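Local coordinates for DynF (Micromonospora chersina, PDB 6UBL), which is of unknown function but belongs to the dynemicin (enediyne) biosynthesis pathway and holds a palmitic acid molecule, consistent with binding a long hydrophobic ligand, at residues D38-P51 against V192-L206. Residues are numbered along the deposited sequence; the frame is centred on the assembly and turned at random.
Sequences DNLGINSIDTFAVP and VAYLTSLRFNMGGYL. With PLM (palmitic acid), chain C.
Two antiparallel strands of the beta barrel, 38-50 and 193-205, pair along their length and form part of the wall of the palmitic acid pocket. Beta bulges interrupt the pairing between Leu40 and Ile42 and between Thr47 and Phe48. On the pocket side, Ile42 CD1 lies 3.9 Å from Phe200 CD1 and 3.3 Å from PLM CB. Ile42 reaches this far because its side chain is fully extended, with CG1 anti to the backbone N (chi1 -178°). Met202 is bent instead, and its SD sits 3.6 Å from PLM C8. At the acid end, Tyr205 OH donates to Asp38 OD1 (2.7 Å) from above the carboxylate plane, which is turned 62° from the ring. Asp38 OD2 lies 2.6 Å from PLM O1 and also forms a salt bridge with Arg68. A phenylalanine in place of Tyr205 would probably cost Asp38 OD1 this donor, leaving the carboxylate to rely more on Arg68 for its position beside the ligand head. On the other face, Asn201 ND2 gives a nearly straight bond to a lone pair of Asn43 OD1 (3.1 Å), although the two amide planes are turned 66° from each other. At the end of the pairing near Ala49, Tyr194 OH is hydrogen-bonded to Gln113 NE2 of the second subunit. Strand 54-68 flanks 38-50 and strand 170-183 flanks 193-205, while strand 154-161 packs on Leu198, Phe200 and Met202.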
ATOM      1  N   ASP A  38      10.790 -17.807 -11.645  1.00 24.37           N
ATOM      2  CA  ASP A  38      11.951 -17.082 -12.136  1.00 23.87           C
ATOM      3  C   ASP A  38      12.935 -16.872 -10.993  1.00 24.55           C
ATOM      4  O   ASP A  38      12.568 -16.351  -9.934  1.00 25.29           O
ATOM      5  CB  ASP A  38      11.507 -15.734 -12.707  1.00 24.38           C
ATOM      6  CG  ASP A  38      10.631 -15.882 -13.935  1.00 25.45           C
ATOM      7  OD1 ASP A  38      10.841 -16.835 -14.704  1.00 26.53           O
ATOM      8  OD2 ASP A  38       9.721 -15.048 -14.124  1.00 25.27           O
ATOM      9  N   ASN A  39      14.191 -17.255 -11.220  1.00 24.45           N
ATOM     10  CA  ASN A  39      15.277 -17.045 -10.264  1.00 24.98           C
ATOM     11  C   ASN A  39      16.107 -15.907 -10.834  1.00 25.43           C
ATOM     12  O   ASN A  39      16.878 -16.105 -11.771  1.00 25.90           O
ATOM     13  CB  ASN A  39      16.092 -18.316 -10.093  1.00 26.06           C
ATOM     14  CG  ASN A  39      15.297 -19.430  -9.427  1.00 27.05           C
ATOM     15  OD1 ASN A  39      15.370 -19.612  -8.208  1.00 28.07           O
ATOM     16  ND2 ASN A  39      14.524 -20.164 -10.215  1.00 26.72           N
ATOM     17  N   LEU A  40      15.929 -14.708 -10.285  1.00 25.87           N
ATOM     18  CA  LEU A  40      16.417 -13.489 -10.912  1.00 24.49           C
ATOM     19  C   LEU A  40      17.300 -12.666  -9.989  1.00 26.40           C
ATOM     20  O   LEU A  40      17.032 -12.549  -8.792  1.00 26.07           O
ATOM     21  CB  LEU A  40      15.229 -12.610 -11.328  1.00 26.04           C
ATOM     22  CG  LEU A  40      14.292 -13.178 -12.384  1.00 24.64           C
ATOM     23  CD1 LEU A  40      12.969 -12.415 -12.360  1.00 24.26           C
ATOM     24  CD2 LEU A  40      14.939 -13.104 -13.752  1.00 28.32           C
ATOM     25  N   GLY A  41      18.316 -12.040 -10.575  1.00 26.59           N
ATOM     26  CA  GLY A  41      19.085 -11.061  -9.847  1.00 24.22           C
ATOM     27  C   GLY A  41      18.339  -9.741  -9.724  1.00 25.07           C
ATOM     28  O   GLY A  41      17.438  -9.435 -10.507  1.00 26.47           O
ATOM     29  N   ILE A  42      18.728  -8.956  -8.719  1.00 25.90           N
ATOM     30  CA  ILE A  42      18.119  -7.654  -8.470  1.00 24.57           C
ATOM     31  C   ILE A  42      19.083  -6.810  -7.648  1.00 26.33           C
ATOM     32  O   ILE A  42      19.830  -7.325  -6.820  1.00 27.43           O
ATOM     33  CB  ILE A  42      16.742  -7.811  -7.772  1.00 26.55           C
ATOM     34  CG1 ILE A  42      16.083  -6.438  -7.558  1.00 27.52           C
ATOM     35  CG2 ILE A  42      16.885  -8.527  -6.430  1.00 30.37           C
ATOM     36  CD1 ILE A  42      14.674  -6.513  -7.000  1.00 31.91           C
ATOM     37  N   ASN A  43      19.061  -5.501  -7.880  1.00 26.34           N
ATOM     38  CA  ASN A  43      19.746  -4.539  -7.027  1.00 26.46           C
ATOM     39  C   ASN A  43      18.781  -3.400  -6.713  1.00 25.71           C
ATOM     40  O   ASN A  43      17.773  -3.198  -7.406  1.00 26.24           O
ATOM     41  CB  ASN A  43      21.049  -4.024  -7.642  1.00 28.36           C
ATOM     42  CG  ASN A  43      20.856  -3.357  -8.981  1.00 32.71           C
ATOM     43  OD1 ASN A  43      20.170  -2.340  -9.086  1.00 30.96           O
ATOM     44  ND2 ASN A  43      21.456  -3.931 -10.019  1.00 41.16           N
ATOM     45  N   SER A  44      19.072  -2.669  -5.640  1.00 26.97           N
ATOM     46  CA  SER A  44      18.206  -1.567  -5.247  1.00 26.00           C
ATOM     47  C   SER A  44      19.010  -0.546  -4.456  1.00 26.87           C
ATOM     48  O   SER A  44      20.129  -0.807  -3.999  1.00 27.53           O
ATOM     49  CB  SER A  44      17.002  -2.047  -4.414  1.00 27.69           C
ATOM     50  OG  SER A  44      17.371  -2.411  -3.094  1.00 26.23           O
ATOM     51  N   ILE A  45      18.413   0.631  -4.304  1.00 25.64           N
ATOM     52  CA  ILE A  45      18.923   1.698  -3.452  1.00 26.38           C
ATOM     53  C   ILE A  45      17.756   2.113  -2.566  1.00 27.45           C
ATOM     54  O   ILE A  45      16.684   2.458  -3.077  1.00 25.31           O
ATOM     55  CB  ILE A  45      19.441   2.901  -4.256  1.00 28.47           C
ATOM     56  CG1 ILE A  45      20.645   2.487  -5.103  1.00 32.13           C
ATOM     57  CG2 ILE A  45      19.830   4.037  -3.312  1.00 29.34           C
ATOM     58  CD1 ILE A  45      21.027   3.494  -6.158  1.00 37.61           C
ATOM     59  N   ASP A  46      17.941   2.013  -1.252  1.00 26.90           N
ATOM     60  CA  ASP A  46      16.883   2.242  -0.282  1.00 28.24           C
ATOM     61  C   ASP A  46      17.306   3.367   0.652  1.00 28.59           C
ATOM     62  O   ASP A  46      18.441   3.385   1.129  1.00 29.41           O
ATOM     63  CB  ASP A  46      16.656   1.033   0.628  1.00 27.27           C
ATOM     64  CG  ASP A  46      16.391  -0.257  -0.117  1.00 29.15           C
ATOM     65  OD1 ASP A  46      16.613  -0.342  -1.341  1.00 26.83           O
ATOM     66  OD2 ASP A  46      15.984  -1.230   0.563  1.00 29.69           O
ATOM     67  N   THR A  47      16.389   4.271   0.971  1.00 26.04           N
ATOM     68  CA  THR A  47      16.660   5.324   1.944  1.00 25.95           C
ATOM     69  C   THR A  47      15.794   5.147   3.186  1.00 25.88           C
ATOM     70  O   THR A  47      14.573   4.962   3.083  1.00 25.63           O
ATOM     71  CB  THR A  47      16.435   6.710   1.338  1.00 29.33           C
ATOM     72  OG1 THR A  47      17.347   6.896   0.242  1.00 31.28           O
ATOM     73  CG2 THR A  47      16.673   7.783   2.387  1.00 34.02           C
ATOM     74  N   PHE A  48      16.429   5.223   4.359  1.00 29.18           N
ATOM     75  CA  PHE A  48      15.768   5.000   5.640  1.00 29.04           C
ATOM     76  C   PHE A  48      15.901   6.254   6.492  1.00 28.12           C
ATOM     77  O   PHE A  48      17.007   6.797   6.632  1.00 30.71           O
ATOM     78  CB  PHE A  48      16.405   3.857   6.440  1.00 27.52           C
ATOM     79  CG  PHE A  48      16.449   2.543   5.717  1.00 28.90           C
ATOM     80  CD1 PHE A  48      15.394   1.649   5.778  1.00 28.04           C
ATOM     81  CD2 PHE A  48      17.581   2.190   4.990  1.00 30.84           C
ATOM     82  CE1 PHE A  48      15.447   0.438   5.116  1.00 27.24           C
ATOM     83  CE2 PHE A  48      17.637   0.986   4.328  1.00 29.29           C
ATOM     84  CZ  PHE A  48      16.575   0.105   4.388  1.00 27.59           C
ATOM     85  N   ALA A  49      14.791   6.704   7.076  1.00 24.44           N
ATOM     86  CA  ALA A  49      14.800   7.810   8.024  1.00 24.97           C
ATOM     87  C   ALA A  49      14.580   7.264   9.432  1.00 25.36           C
ATOM     88  O   ALA A  49      13.612   6.523   9.676  1.00 25.74           O
ATOM     89  CB  ALA A  49      13.708   8.827   7.693  1.00 26.07           C
ATOM     90  N   VAL A  50      15.489   7.599  10.343  1.00 28.07           N
ATOM     91  CA  VAL A  50      15.353   7.256  11.752  1.00 31.98           C
ATOM     92  C   VAL A  50      15.029   8.540  12.514  1.00 34.73           C
ATOM     93  O   VAL A  50      15.868   9.452  12.573  1.00 34.38           O
ATOM     94  CB  VAL A  50      16.613   6.589  12.312  1.00 35.24           C
ATOM     95  CG1 VAL A  50      16.402   6.236  13.784  1.00 35.44           C
ATOM     96  CG2 VAL A  50      16.963   5.351  11.506  1.00 33.22           C
ATOM     97  N   PRO A  51      13.831   8.671  13.083  1.00 36.40           N
ATOM     98  CA  PRO A  51      13.416   9.960  13.653  1.00 38.62           C
ATOM     99  C   PRO A  51      14.402  10.463  14.695  1.00 39.74           C
ATOM    100  O   PRO A  51      14.827   9.721  15.585  1.00 39.09           O
ATOM    101  CB  PRO A  51      12.052   9.642  14.280  1.00 40.36           C
ATOM    102  CG  PRO A  51      11.525   8.507  13.463  1.00 38.13           C
ATOM    103  CD  PRO A  51      12.735   7.679  13.101  1.00 35.54           C
ATOM    104  N   VAL A 192      10.021   2.264  14.257  1.00 23.06           N
ATOM    105  CA  VAL A 192      11.422   2.520  14.582  1.00 24.27           C
ATOM    106  C   VAL A 192      12.093   3.362  13.511  1.00 23.81           C
ATOM    107  O   VAL A 192      12.998   4.144  13.812  1.00 26.37           O
ATOM    108  CB  VAL A 192      12.151   1.171  14.736  1.00 26.75           C
ATOM    109  CG1 VAL A 192      13.654   1.385  14.893  1.00 30.21           C
ATOM    110  CG2 VAL A 192      11.574   0.381  15.890  1.00 30.23           C
ATOM    111  N   ALA A 193      11.675   3.198  12.267  1.00 24.80           N
ATOM    112  CA  ALA A 193      12.269   3.887  11.134  1.00 25.97           C
ATOM    113  C   ALA A 193      11.221   3.948  10.037  1.00 23.66           C
ATOM    114  O   ALA A 193      10.166   3.310  10.120  1.00 24.00           O
ATOM    115  CB  ALA A 193      13.530   3.167  10.648  1.00 25.66           C
ATOM    116  N   TYR A 194      11.522   4.735   9.009  1.00 23.87           N
ATOM    117  CA  TYR A 194      10.666   4.835   7.843  1.00 20.88           C
ATOM    118  C   TYR A 194      11.506   4.642   6.595  1.00 22.68           C
ATOM    119  O   TYR A 194      12.585   5.227   6.464  1.00 23.97           O
ATOM    120  CB  TYR A 194       9.975   6.209   7.805  1.00 22.59           C
ATOM    121  CG  TYR A 194       9.087   6.440   9.007  1.00 21.50           C
ATOM    122  CD1 TYR A 194       9.617   6.932  10.192  1.00 23.62           C
ATOM    123  CD2 TYR A 194       7.742   6.141   8.962  1.00 22.08           C
ATOM    124  CE1 TYR A 194       8.825   7.135  11.302  1.00 24.91           C
ATOM    125  CE2 TYR A 194       6.927   6.339  10.065  1.00 23.40           C
ATOM    126  CZ  TYR A 194       7.468   6.832  11.224  1.00 24.20           C
ATOM    127  OH  TYR A 194       6.661   7.027  12.325  1.00 24.63           O
ATOM    128  N   LEU A 195      10.993   3.836   5.676  1.00 21.09           N
ATOM    129  CA  LEU A 195      11.547   3.745   4.336  1.00 24.00           C
ATOM    130  C   LEU A 195      10.945   4.898   3.547  1.00 23.24           C
ATOM    131  O   LEU A 195       9.717   4.988   3.402  1.00 23.85           O
ATOM    132  CB  LEU A 195      11.159   2.401   3.734  1.00 25.05           C
ATOM    133  CG  LEU A 195      11.631   2.020   2.329  1.00 26.28           C
ATOM    134  CD1 LEU A 195      13.137   1.870   2.309  1.00 26.81           C
ATOM    135  CD2 LEU A 195      10.941   0.727   1.927  1.00 26.30           C
ATOM    136  N   THR A 196      11.797   5.809   3.077  1.00 21.52           N
ATOM    137  CA  THR A 196      11.316   7.013   2.406  1.00 22.20           C
ATOM    138  C   THR A 196      11.431   6.946   0.890  1.00 26.09           C
ATOM    139  O   THR A 196      10.765   7.727   0.200  1.00 26.42           O
ATOM    140  CB  THR A 196      12.055   8.261   2.914  1.00 25.58           C
ATOM    141  OG1 THR A 196      13.460   8.111   2.725  1.00 27.28           O
ATOM    142  CG2 THR A 196      11.751   8.496   4.392  1.00 26.13           C
ATOM    143  N   SER A 197      12.299   6.089   0.354  1.00 24.91           N
ATOM    144  CA  SER A 197      12.332   5.869  -1.084  1.00 23.64           C
ATOM    145  C   SER A 197      13.036   4.554  -1.363  1.00 24.58           C
ATOM    146  O   SER A 197      13.822   4.068  -0.549  1.00 24.37           O
ATOM    147  CB  SER A 197      13.018   7.012  -1.831  1.00 30.93           C
ATOM    148  OG  SER A 197      14.407   6.981  -1.615  1.00 30.02           O
ATOM    149  N   LEU A 198      12.752   3.999  -2.535  1.00 24.93           N
ATOM    150  CA  LEU A 198      13.365   2.758  -2.982  1.00 24.80           C
ATOM    151  C   LEU A 198      13.295   2.745  -4.500  1.00 25.39           C
ATOM    152  O   LEU A 198      12.225   2.979  -5.073  1.00 25.85           O
ATOM    153  CB  LEU A 198      12.617   1.561  -2.392  1.00 26.28           C
ATOM    154  CG  LEU A 198      13.313   0.203  -2.573  1.00 27.62           C
ATOM    155  CD1 LEU A 198      12.922  -0.772  -1.491  1.00 29.44           C
ATOM    156  CD2 LEU A 198      12.961  -0.344  -3.950  1.00 29.00           C
ATOM    157  N   ARG A 199      14.428   2.472  -5.139  1.00 24.01           N
ATOM    158  CA  ARG A 199      14.497   2.247  -6.570  1.00 24.29           C
ATOM    159  C   ARG A 199      15.250   0.943  -6.768  1.00 26.49           C
ATOM    160  O   ARG A 199      16.061   0.544  -5.925  1.00 29.27           O
ATOM    161  CB  ARG A 199      15.239   3.409  -7.240  1.00 37.49           C
ATOM    162  CG  ARG A 199      14.669   4.761  -6.819  1.00 60.19           C
ATOM    163  CD  ARG A 199      15.198   5.916  -7.643  1.00 91.38           C
ATOM    164  NE  ARG A 199      14.135   6.873  -7.940  1.00112.39           N
ATOM    165  CZ  ARG A 199      13.458   6.900  -9.083  1.00122.48           C
ATOM    166  NH1 ARG A 199      13.734   6.025 -10.041  1.00123.97           N
ATOM    167  NH2 ARG A 199      12.504   7.800  -9.271  1.00126.40           N
ATOM    168  N   PHE A 200      14.950   0.249  -7.863  1.00 25.98           N
ATOM    169  CA  PHE A 200      15.581  -1.039  -8.099  1.00 25.31           C
ATOM    170  C   PHE A 200      15.745  -1.277  -9.588  1.00 25.49           C
ATOM    171  O   PHE A 200      15.149  -0.590 -10.422  1.00 26.62           O
ATOM    172  CB  PHE A 200      14.831  -2.201  -7.414  1.00 25.91           C
ATOM    173  CG  PHE A 200      13.461  -2.506  -7.980  1.00 23.70           C
ATOM    174  CD1 PHE A 200      13.296  -3.450  -8.991  1.00 25.91           C
ATOM    175  CD2 PHE A 200      12.324  -1.876  -7.480  1.00 23.01           C
ATOM    176  CE1 PHE A 200      12.040  -3.737  -9.500  1.00 23.93           C
ATOM    177  CE2 PHE A 200      11.073  -2.167  -7.985  1.00 22.32           C
ATOM    178  CZ  PHE A 200      10.927  -3.102  -8.997  1.00 22.86           C
ATOM    179  N   ASN A 201      16.586  -2.259  -9.904  1.00 25.56           N
ATOM    180  CA  ASN A 201      16.738  -2.760 -11.257  1.00 25.32           C
ATOM    181  C   ASN A 201      16.670  -4.271 -11.209  1.00 25.15           C
ATOM    182  O   ASN A 201      17.319  -4.897 -10.365  1.00 26.54           O
ATOM    183  CB  ASN A 201      18.088  -2.377 -11.875  1.00 28.43           C
ATOM    184  CG  ASN A 201      18.258  -0.895 -12.018  1.00 32.06           C
ATOM    185  OD1 ASN A 201      17.631  -0.264 -12.864  1.00 32.81           O
ATOM    186  ND2 ASN A 201      19.113  -0.321 -11.184  1.00 36.63           N
ATOM    187  N   MET A 202      15.882  -4.854 -12.100  1.00 24.84           N
ATOM    188  CA  MET A 202      15.935  -6.295 -12.277  1.00 27.08           C
ATOM    189  C   MET A 202      17.201  -6.656 -13.041  1.00 27.73           C
ATOM    190  O   MET A 202      17.624  -5.931 -13.949  1.00 29.81           O
ATOM    191  CB  MET A 202      14.728  -6.784 -13.068  1.00 27.46           C
ATOM    192  CG  MET A 202      13.382  -6.500 -12.428  1.00 28.42           C
ATOM    193  SD  MET A 202      13.232  -7.046 -10.715  1.00 29.23           S
ATOM    194  CE  MET A 202      13.574  -8.802 -10.872  1.00 28.69           C
ATOM    195  N   GLY A 203      17.831  -7.756 -12.640  1.00 28.53           N
ATOM    196  CA  GLY A 203      18.873  -8.351 -13.447  1.00 29.31           C
ATOM    197  C   GLY A 203      18.296  -9.414 -14.357  1.00 28.84           C
ATOM    198  O   GLY A 203      17.194  -9.257 -14.892  1.00 28.70           O
ATOM    199  N   GLY A 204      19.029 -10.512 -14.529  1.00 28.28           N
ATOM    200  CA  GLY A 204      18.560 -11.612 -15.360  1.00 28.59           C
ATOM    201  C   GLY A 204      18.518 -12.919 -14.593  1.00 27.55           C
ATOM    202  O   GLY A 204      18.653 -12.942 -13.363  1.00 26.80           O
ATOM    203  N   TYR A 205      18.302 -14.015 -15.311  1.00 26.44           N
ATOM    204  CA  TYR A 205      18.245 -15.311 -14.654  1.00 26.75           C
ATOM    205  C   TYR A 205      19.604 -15.663 -14.058  1.00 28.37           C
ATOM    206  O   TYR A 205      20.661 -15.368 -14.634  1.00 27.91           O
ATOM    207  CB  TYR A 205      17.837 -16.416 -15.630  1.00 26.76           C
ATOM    208  CG  TYR A 205      16.366 -16.420 -15.971  1.00 28.12           C
ATOM    209  CD1 TYR A 205      15.406 -16.597 -14.986  1.00 26.30           C
ATOM    210  CD2 TYR A 205      15.945 -16.294 -17.280  1.00 30.74           C
ATOM    211  CE1 TYR A 205      14.058 -16.613 -15.302  1.00 27.88           C
ATOM    212  CE2 TYR A 205      14.613 -16.317 -17.613  1.00 29.59           C
ATOM    213  CZ  TYR A 205      13.666 -16.476 -16.617  1.00 27.21           C
ATOM    214  OH  TYR A 205      12.344 -16.501 -16.968  1.00 27.11           O
ATOM    215  N   LEU A 206      19.573 -16.305 -12.895  1.00 27.10           N
ATOM    216  CA  LEU A 206      20.779 -16.715 -12.198  1.00 28.62           C
ATOM    217  C   LEU A 206      21.000 -18.220 -12.304  1.00 29.04           C
ATOM    218  O   LEU A 206      20.073 -18.999 -12.555  1.00 29.67           O
ATOM    219  CB  LEU A 206      20.659 -16.338 -10.722  1.00 28.95           C
ATOM    220  CG  LEU A 206      20.467 -14.840 -10.506  1.00 31.23           C
ATOM    221  CD1 LEU A 206      20.144 -14.552  -9.050  1.00 36.26           C
ATOM    222  CD2 LEU A 206      21.702 -14.087 -10.957  1.00 32.60           C
TER
HETATM  223  C1  PLM C 301       8.333 -12.132 -13.297  1.00 26.72           C
HETATM  224  O1  PLM C 301       9.096 -12.977 -12.655  1.00 27.89           O
HETATM  225  O2  PLM C 301       7.958 -12.299 -14.429  1.00 28.65           O
HETATM  226  C2  PLM C 301       7.982 -10.915 -12.502  1.00 30.96           C
HETATM  227  C3  PLM C 301       9.136 -10.217 -11.830  1.00 33.20           C
HETATM  228  C4  PLM C 301       8.609  -9.006 -11.122  1.00 38.34           C
HETATM  229  C5  PLM C 301       9.359  -8.617  -9.903  1.00 39.44           C
HETATM  230  C6  PLM C 301       8.715  -7.450  -9.194  1.00 47.12           C
HETATM  231  C7  PLM C 301       9.749  -6.461  -8.727  1.00 56.47           C
HETATM  232  C8  PLM C 301      10.884  -7.125  -7.986  1.00 61.11           C
HETATM  233  C9  PLM C 301      10.464  -7.810  -6.716  1.00 62.79           C
HETATM  234  CA  PLM C 301      10.609  -6.913  -5.517  1.00 66.98           C
HETATM  235  CB  PLM C 301      12.053  -6.809  -5.066  1.00 67.92           C
HETATM  236  CC  PLM C 301      12.174  -6.787  -3.572  1.00 64.69           C
HETATM  237  CD  PLM C 301      12.553  -5.455  -2.983  1.00 57.49           C
HETATM  238  CE  PLM C 301      12.008  -5.310  -1.586  1.00 50.83           C
HETATM  239  CF  PLM C 301      12.701  -4.298  -0.727  1.00 50.35           C
HETATM  240  CG  PLM C 301      12.116  -4.235   0.639  1.00 51.13           C
HETATM  241  O   HOH W   1      16.141   5.225  -3.199  1.00 34.76           O